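PDB 2RK9: Glyoxalase/bleomycin resistance protein/dioxygenase from Vibrio splendidus, which is of unknown function but belongs to the glyoxalase/bleomycin resistance/dioxygenase superfamily, whose members bind small molecules or catalyse metal-dependent reactions on them. Local coordinates for residues V75-Y88 with F120-Q134. The protein carries 1 engineered substitution. Sequence-based numbering, arbitrary orientation.
Engineered in segment 120-134: Met-121 (natural residue Ile).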
loop_
_atom_site.group_PDB
_atom_site.type_symbol
_atom_site.label_atom_id
_atom_site.label_comp_id
_atom_site.label_asym_id
_atom_site.label_seq_id
_atom_site.Cartn_x
_atom_site.Cartn_y
_atom_site.Cartn_z
ATOM N N VAL B 75 2.798 2.804 -7.984
ATOM C CA VAL B 75 2.531 1.841 -6.917
ATOM C C VAL B 75 1.916 0.527 -7.394
ATOM O O VAL B 75 1.006 0.504 -8.223
ATOM C CB VAL B 75 1.592 2.426 -5.842
ATOM C CG1 VAL B 75 1.548 1.504 -4.631
ATOM C CG2 VAL B 75 2.064 3.790 -5.436
ATOM N N ASN B 76 2.434 -0.562 -6.845
ATOM C CA ASN B 76 1.941 -1.893 -7.140
ATOM C C ASN B 76 1.771 -2.540 -5.768
ATOM O O ASN B 76 2.730 -2.644 -5.004
ATOM C CB ASN B 76 2.949 -2.667 -7.994
ATOM C CG ASN B 76 2.590 -4.124 -8.134
ATOM O OD1 ASN B 76 1.470 -4.466 -8.509
ATOM N ND2 ASN B 76 3.547 -5.001 -7.833
ATOM N N PHE B 77 0.540 -2.927 -5.440
ATOM C CA PHE B 77 0.248 -3.545 -4.150
ATOM C C PHE B 77 0.409 -5.063 -4.217
ATOM O O PHE B 77 -0.417 -5.737 -4.820
ATOM C CB PHE B 77 -1.189 -3.216 -3.726
ATOM C CG PHE B 77 -1.433 -1.750 -3.474
ATOM C CD1 PHE B 77 -0.966 -1.138 -2.313
ATOM C CD2 PHE B 77 -2.125 -0.977 -4.405
ATOM C CE1 PHE B 77 -1.183 0.221 -2.079
ATOM C CE2 PHE B 77 -2.347 0.386 -4.183
ATOM C CZ PHE B 77 -1.871 0.984 -3.012
ATOM N N GLN B 78 1.476 -5.591 -3.622
ATOM C CA GLN B 78 1.683 -7.038 -3.610
ATOM C C GLN B 78 0.807 -7.530 -2.470
ATOM O O GLN B 78 1.144 -7.377 -1.297
ATOM C CB GLN B 78 3.143 -7.392 -3.352
ATOM C CG GLN B 78 3.368 -8.890 -3.181
ATOM C CD GLN B 78 4.831 -9.244 -3.021
ATOM O OE1 GLN B 78 5.592 -9.234 -3.988
ATOM N NE2 GLN B 78 5.239 -9.548 -1.789
ATOM N N TRP B 79 -0.310 -8.144 -2.845
ATOM C CA TRP B 79 -1.325 -8.591 -1.907
ATOM C C TRP B 79 -1.455 -10.103 -1.755
ATOM O O TRP B 79 -1.861 -10.789 -2.696
ATOM C CB TRP B 79 -2.651 -7.995 -2.375
ATOM C CG TRP B 79 -3.778 -8.119 -1.420
ATOM C CD1 TRP B 79 -4.418 -9.262 -1.055
ATOM C CD2 TRP B 79 -4.426 -7.050 -0.722
ATOM N NE1 TRP B 79 -5.433 -8.974 -0.169
ATOM C CE2 TRP B 79 -5.457 -7.622 0.052
ATOM C CE3 TRP B 79 -4.233 -5.661 -0.674
ATOM C CZ2 TRP B 79 -6.296 -6.859 0.866
ATOM C CZ3 TRP B 79 -5.071 -4.901 0.140
ATOM C CH2 TRP B 79 -6.087 -5.505 0.898
ATOM N N ASP B 80 -1.129 -10.613 -0.568
ATOM C CA ASP B 80 -1.213 -12.052 -0.311
ATOM C C ASP B 80 -2.648 -12.535 -0.191
ATOM O O ASP B 80 -3.441 -11.961 0.551
ATOM C CB ASP B 80 -0.479 -12.434 0.979
ATOM C CG ASP B 80 0.988 -12.083 0.952
ATOM O OD1 ASP B 80 1.595 -12.095 -0.140
ATOM O OD2 ASP B 80 1.541 -11.808 2.036
ATOM N N VAL B 81 -2.968 -13.598 -0.921
ATOM C CA VAL B 81 -4.303 -14.190 -0.892
ATOM C C VAL B 81 -4.198 -15.659 -0.477
ATOM O O VAL B 81 -3.148 -16.279 -0.626
ATOM C CB VAL B 81 -4.988 -14.094 -2.264
ATOM C CG1 VAL B 81 -5.262 -12.630 -2.609
ATOM C CG2 VAL B 81 -4.101 -14.718 -3.321
ATOM N N ILE B 82 -5.284 -16.206 0.059
ATOM C CA ILE B 82 -5.293 -17.598 0.513
ATOM C C ILE B 82 -5.515 -18.591 -0.623
ATOM O O ILE B 82 -4.839 -19.624 -0.702
ATOM C CB ILE B 82 -6.407 -17.826 1.567
ATOM C CG1 ILE B 82 -6.134 -16.981 2.809
ATOM C CG2 ILE B 82 -6.460 -19.288 1.971
ATOM C CD1 ILE B 82 -7.185 -17.126 3.900
ATOM N N ASP B 83 -6.459 -18.277 -1.506
ATOM C CA ASP B 83 -6.804 -19.164 -2.616
ATOM C C ASP B 83 -6.952 -18.326 -3.886
ATOM O O ASP B 83 -8.047 -17.875 -4.210
ATOM C CB ASP B 83 -8.130 -19.855 -2.306
ATOM C CG ASP B 83 -8.106 -21.331 -2.604
ATOM O OD1 ASP B 83 -7.498 -21.735 -3.620
ATOM O OD2 ASP B 83 -8.715 -22.088 -1.820
ATOM N N ILE B 84 -5.851 -18.150 -4.612
ATOM C CA ILE B 84 -5.843 -17.324 -5.814
ATOM C C ILE B 84 -6.653 -17.842 -7.007
ATOM O O ILE B 84 -7.182 -17.051 -7.785
ATOM C CB ILE B 84 -4.385 -17.034 -6.246
ATOM C CG1 ILE B 84 -4.337 -15.778 -7.118
ATOM C CG2 ILE B 84 -3.812 -18.217 -6.998
ATOM C CD1 ILE B 84 -2.916 -15.284 -7.386
ATOM N N GLU B 85 -6.768 -19.158 -7.147
ATOM C CA GLU B 85 -7.522 -19.729 -8.258
ATOM C C GLU B 85 -8.976 -19.257 -8.330
ATOM O O GLU B 85 -9.412 -18.746 -9.365
ATOM C CB GLU B 85 -7.475 -21.259 -8.201
ATOM C CG GLU B 85 -6.149 -21.852 -8.648
ATOM C CD GLU B 85 -5.799 -21.457 -10.062
ATOM O OE1 GLU B 85 -6.734 -21.301 -10.881
ATOM O OE2 GLU B 85 -4.593 -21.314 -10.372
ATOM N N PRO B 86 -9.752 -19.425 -7.243
ATOM C CA PRO B 86 -11.141 -18.963 -7.337
ATOM C C PRO B 86 -11.253 -17.446 -7.510
ATOM O O PRO B 86 -12.176 -16.953 -8.149
ATOM C CB PRO B 86 -11.770 -19.466 -6.035
ATOM C CG PRO B 86 -10.608 -19.593 -5.091
ATOM C CD PRO B 86 -9.511 -20.131 -5.972
ATOM N N LEU B 87 -10.311 -16.711 -6.937
ATOM C CA LEU B 87 -10.322 -15.261 -7.081
ATOM C C LEU B 87 -10.138 -14.899 -8.556
ATOM O O LEU B 87 -10.924 -14.139 -9.119
ATOM C CB LEU B 87 -9.195 -14.635 -6.256
ATOM C CG LEU B 87 -8.910 -13.141 -6.448
ATOM C CD1 LEU B 87 -10.161 -12.315 -6.201
ATOM C CD2 LEU B 87 -7.800 -12.729 -5.479
ATOM N N TYR B 88 -9.108 -15.457 -9.182
ATOM C CA TYR B 88 -8.831 -15.166 -10.578
ATOM C C TYR B 88 -9.976 -15.542 -11.506
ATOM O O TYR B 88 -10.283 -14.805 -12.437
ATOM C CB TYR B 88 -7.563 -15.882 -11.049
ATOM C CG TYR B 88 -7.156 -15.522 -12.460
ATOM C CD1 TYR B 88 -6.715 -14.237 -12.768
ATOM C CD2 TYR B 88 -7.201 -16.468 -13.489
ATOM C CE1 TYR B 88 -6.328 -13.897 -14.066
ATOM C CE2 TYR B 88 -6.814 -16.135 -14.793
ATOM C CZ TYR B 88 -6.378 -14.845 -15.070
ATOM O OH TYR B 88 -5.986 -14.490 -16.345
ATOM N N PHE B 120 -1.366 -12.695 -10.281
ATOM C CA PHE B 120 -1.989 -12.035 -11.409
ATOM C C PHE B 120 -2.180 -10.593 -10.969
ATOM O O PHE B 120 -2.151 -10.297 -9.777
ATOM C CB PHE B 120 -3.313 -12.705 -11.819
ATOM C CG PHE B 120 -4.493 -12.373 -10.953
ATOM C CD1 PHE B 120 -5.309 -11.286 -11.255
ATOM C CD2 PHE B 120 -4.841 -13.193 -9.886
ATOM C CE1 PHE B 120 -6.460 -11.023 -10.507
ATOM C CE2 PHE B 120 -5.984 -12.941 -9.132
ATOM C CZ PHE B 120 -6.796 -11.855 -9.446
HETATM N N MSE B 121 -2.314 -9.689 -11.926
HETATM C CA MSE B 121 -2.499 -8.291 -11.577
HETATM C C MSE B 121 -3.798 -7.756 -12.124
HETATM O O MSE B 121 -4.229 -8.129 -13.213
HETATM C CB MSE B 121 -1.351 -7.438 -12.112
HETATM C CG MSE B 121 -0.031 -7.642 -11.391
HETATM SE SE MSE B 121 1.373 -6.589 -12.165
HETATM C CE MSE B 121 0.790 -4.852 -11.559
ATOM N N VAL B 122 -4.420 -6.871 -11.359
ATOM C CA VAL B 122 -5.673 -6.272 -11.782
ATOM C C VAL B 122 -5.652 -4.786 -11.495
ATOM O O VAL B 122 -4.999 -4.333 -10.564
ATOM C CB VAL B 122 -6.885 -6.906 -11.051
ATOM C CG1 VAL B 122 -6.848 -6.575 -9.575
ATOM C CG2 VAL B 122 -8.180 -6.421 -11.672
ATOM N N GLN B 123 -6.358 -4.030 -12.320
ATOM C CA GLN B 123 -6.447 -2.597 -12.128
ATOM C C GLN B 123 -7.872 -2.304 -11.704
ATOM O O GLN B 123 -8.819 -2.753 -12.348
ATOM C CB GLN B 123 -6.142 -1.855 -13.428
ATOM C CG GLN B 123 -6.333 -0.353 -13.297
ATOM C CD GLN B 123 -6.018 0.381 -14.571
ATOM O OE1 GLN B 123 -6.599 0.102 -15.615
ATOM N NE2 GLN B 123 -5.091 1.324 -14.498
ATOM N N THR B 124 -8.018 -1.563 -10.613
ATOM C CA THR B 124 -9.336 -1.205 -10.114
ATOM C C THR B 124 -9.854 -0.052 -10.976
ATOM O O THR B 124 -9.094 0.555 -11.731
ATOM C CB THR B 124 -9.267 -0.761 -8.648
ATOM O OG1 THR B 124 -8.668 0.538 -8.564
ATOM C CG2 THR B 124 -8.433 -1.755 -7.841
ATOM N N PRO B 125 -11.153 0.268 -10.871
ATOM C CA PRO B 125 -11.727 1.358 -11.671
ATOM C C PRO B 125 -10.983 2.690 -11.575
ATOM O O PRO B 125 -10.921 3.450 -12.544
ATOM C CB PRO B 125 -13.158 1.460 -11.138
ATOM C CG PRO B 125 -13.461 0.029 -10.709
ATOM C CD PRO B 125 -12.175 -0.357 -10.011
ATOM N N ASP B 126 -10.412 2.971 -10.407
ATOM C CA ASP B 126 -9.694 4.225 -10.194
ATOM C C ASP B 126 -8.279 4.233 -10.761
ATOM O O ASP B 126 -7.651 5.288 -10.835
ATOM C CB ASP B 126 -9.649 4.538 -8.703
ATOM C CG ASP B 126 -11.031 4.611 -8.088
ATOM O OD1 ASP B 126 -11.764 5.589 -8.356
ATOM O OD2 ASP B 126 -11.396 3.677 -7.346
ATOM N N GLY B 127 -7.783 3.063 -11.153
ATOM C CA GLY B 127 -6.449 2.976 -11.720
ATOM C C GLY B 127 -5.404 2.251 -10.887
ATOM O O GLY B 127 -4.313 1.986 -11.381
ATOM N N TYR B 128 -5.726 1.928 -9.636
ATOM C CA TYR B 128 -4.779 1.238 -8.751
ATOM C C TYR B 128 -4.437 -0.173 -9.222
ATOM O O TYR B 128 -5.305 -0.926 -9.658
ATOM C CB TYR B 128 -5.337 1.166 -7.329
ATOM C CG TYR B 128 -5.625 2.516 -6.729
ATOM C CD1 TYR B 128 -4.589 3.402 -6.420
ATOM C CD2 TYR B 128 -6.935 2.918 -6.469
ATOM C CE1 TYR B 128 -4.853 4.645 -5.873
ATOM C CE2 TYR B 128 -7.204 4.164 -5.918
ATOM C CZ TYR B 128 -6.160 5.017 -5.625
ATOM O OH TYR B 128 -6.417 6.250 -5.087
ATOM N N LEU B 129 -3.161 -0.532 -9.124
ATOM C CA LEU B 129 -2.729 -1.854 -9.543
ATOM C C LEU B 129 -2.465 -2.763 -8.354
ATOM O O LEU B 129 -1.703 -2.412 -7.453
ATOM C CB LEU B 129 -1.464 -1.753 -10.390
ATOM C CG LEU B 129 -1.639 -1.107 -11.762
ATOM C CD1 LEU B 129 -0.275 -0.981 -12.422
ATOM C CD2 LEU B 129 -2.577 -1.959 -12.618
ATOM N N PHE B 130 -3.117 -3.925 -8.364
ATOM C CA PHE B 130 -2.971 -4.926 -7.314
ATOM C C PHE B 130 -2.358 -6.185 -7.909
ATOM O O PHE B 130 -2.814 -6.679 -8.943
ATOM C CB PHE B 130 -4.339 -5.290 -6.721
ATOM C CG PHE B 130 -4.859 -4.306 -5.706
ATOM C CD1 PHE B 130 -4.944 -4.660 -4.363
ATOM C CD2 PHE B 130 -5.284 -3.043 -6.092
ATOM C CE1 PHE B 130 -5.447 -3.765 -3.417
ATOM C CE2 PHE B 130 -5.783 -2.145 -5.162
ATOM C CZ PHE B 130 -5.869 -2.505 -3.818
ATOM N N ARG B 131 -1.321 -6.698 -7.262
ATOM C CA ARG B 131 -0.693 -7.931 -7.713
ATOM C C ARG B 131 -1.017 -8.957 -6.638
ATOM O O ARG B 131 -0.373 -8.993 -5.590
ATOM C CB ARG B 131 0.824 -7.773 -7.827
ATOM C CG ARG B 131 1.523 -9.012 -8.366
ATOM C CD ARG B 131 2.925 -9.142 -7.801
ATOM N NE ARG B 131 3.768 -7.968 -8.042
ATOM C CZ ARG B 131 4.502 -7.785 -9.135
ATOM N NH1 ARG B 131 4.498 -8.695 -10.100
ATOM N NH2 ARG B 131 5.264 -6.703 -9.254
ATOM N N PHE B 132 -2.038 -9.770 -6.884
ATOM C CA PHE B 132 -2.435 -10.789 -5.920
ATOM C C PHE B 132 -1.472 -11.961 -6.022
ATOM O O PHE B 132 -1.140 -12.403 -7.122
ATOM C CB PHE B 132 -3.879 -11.222 -6.189
ATOM C CG PHE B 132 -4.887 -10.158 -5.860
ATOM C CD1 PHE B 132 -5.111 -9.789 -4.539
ATOM C CD2 PHE B 132 -5.575 -9.488 -6.870
ATOM C CE1 PHE B 132 -6.002 -8.769 -4.225
ATOM C CE2 PHE B 132 -6.468 -8.464 -6.563
ATOM C CZ PHE B 132 -6.678 -8.104 -5.239
ATOM N N CYS B 133 -1.020 -12.449 -4.871
ATOM C CA CYS B 133 -0.056 -13.543 -4.832
ATOM C C CYS B 133 -0.431 -14.630 -3.842
ATOM O O CYS B 133 -0.962 -14.351 -2.764
ATOM C CB CYS B 133 1.325 -13.026 -4.419
ATOM S SG CYS B 133 1.985 -11.635 -5.335
ATOM N N GLN B 134 -0.124 -15.870 -4.206
ATOM C CA GLN B 134 -0.363 -17.003 -3.325
ATOM C C GLN B 134 0.890 -17.873 -3.361
ATOM O O GLN B 134 1.310 -18.312 -4.426
ATOM C CB GLN B 134 -1.544 -17.848 -3.793
ATOM C CG GLN B 134 -1.922 -18.914 -2.771
ATOM C CD GLN B 134 -2.677 -20.071 -3.383
ATOM O OE1 GLN B 134 -3.638 -19.878 -4.123
ATOM N NE2 GLN B 134 -2.243 -21.289 -3.072
HETATM O O HOH W 1 -1.525 1.495 -8.088
HETATM O O HOH W 2 -5.638 -21.183 -5.475
#
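Trp-79 and Phe-132 leave their strands with different first torsions, CG of Trp-79 lying anti to its backbone N (chi1 -169°) and CG of Phe-132 anti to its carbonyl carbon (chi1 -70°), and this sets the phenyl edge against the indole face. CE1 of Phe-132 stands 3.6 Å from CD1 of Trp-79, and the planes are 70° apart, an offset edge-to-face pair. Phe-77 and Phe-130 extend the aromatic cluster along the same sheet face; CE3 of Trp-79 meets the edge of the Phe-130 ring at CE1 (3.5 Å), while CD2 of Phe-77 lies over one face of that ring. The backbones beneath run parallel: Phe-77 N and Trp-79 N donate to Leu-129 O and Arg-131 O, respectively, and Phe-77 O and Trp-79 O accept from Arg-131 N and Cys-133 N, respectively.

Helix 84-94 packs on this aromatic face. CD2 of Leu-87 sits 4.1 Å from the Phe-132 centroid, a CH-pi contact over the face, and the edge of Tyr-88 meets the face of Phe-120, CD1 of Tyr-88 lying 3.4 Å from CG of Phe-120. Where the helix starts, OE1 of Gln-134 accepts a nearly straight hydrogen bond from Ile-84 N (2.8 Å); a water on that oxygen also links Asp-83 OD1 and Glu-85 N.

On the opposite sheet face, Arg-131 reaches across strand 75-80 to a salt bridge with Glu-10 of strand 7-12. Phe-29 of the second subunit meets the Trp-79 ring, so the cluster reaches the dimer interface. Strand 75-80, helix 84-94 and strands 99-108, 115-123 and 129-135 form a βαβββ unit whose first and last strands pair in parallel here, consistent with the vicinal oxygen chelate fold.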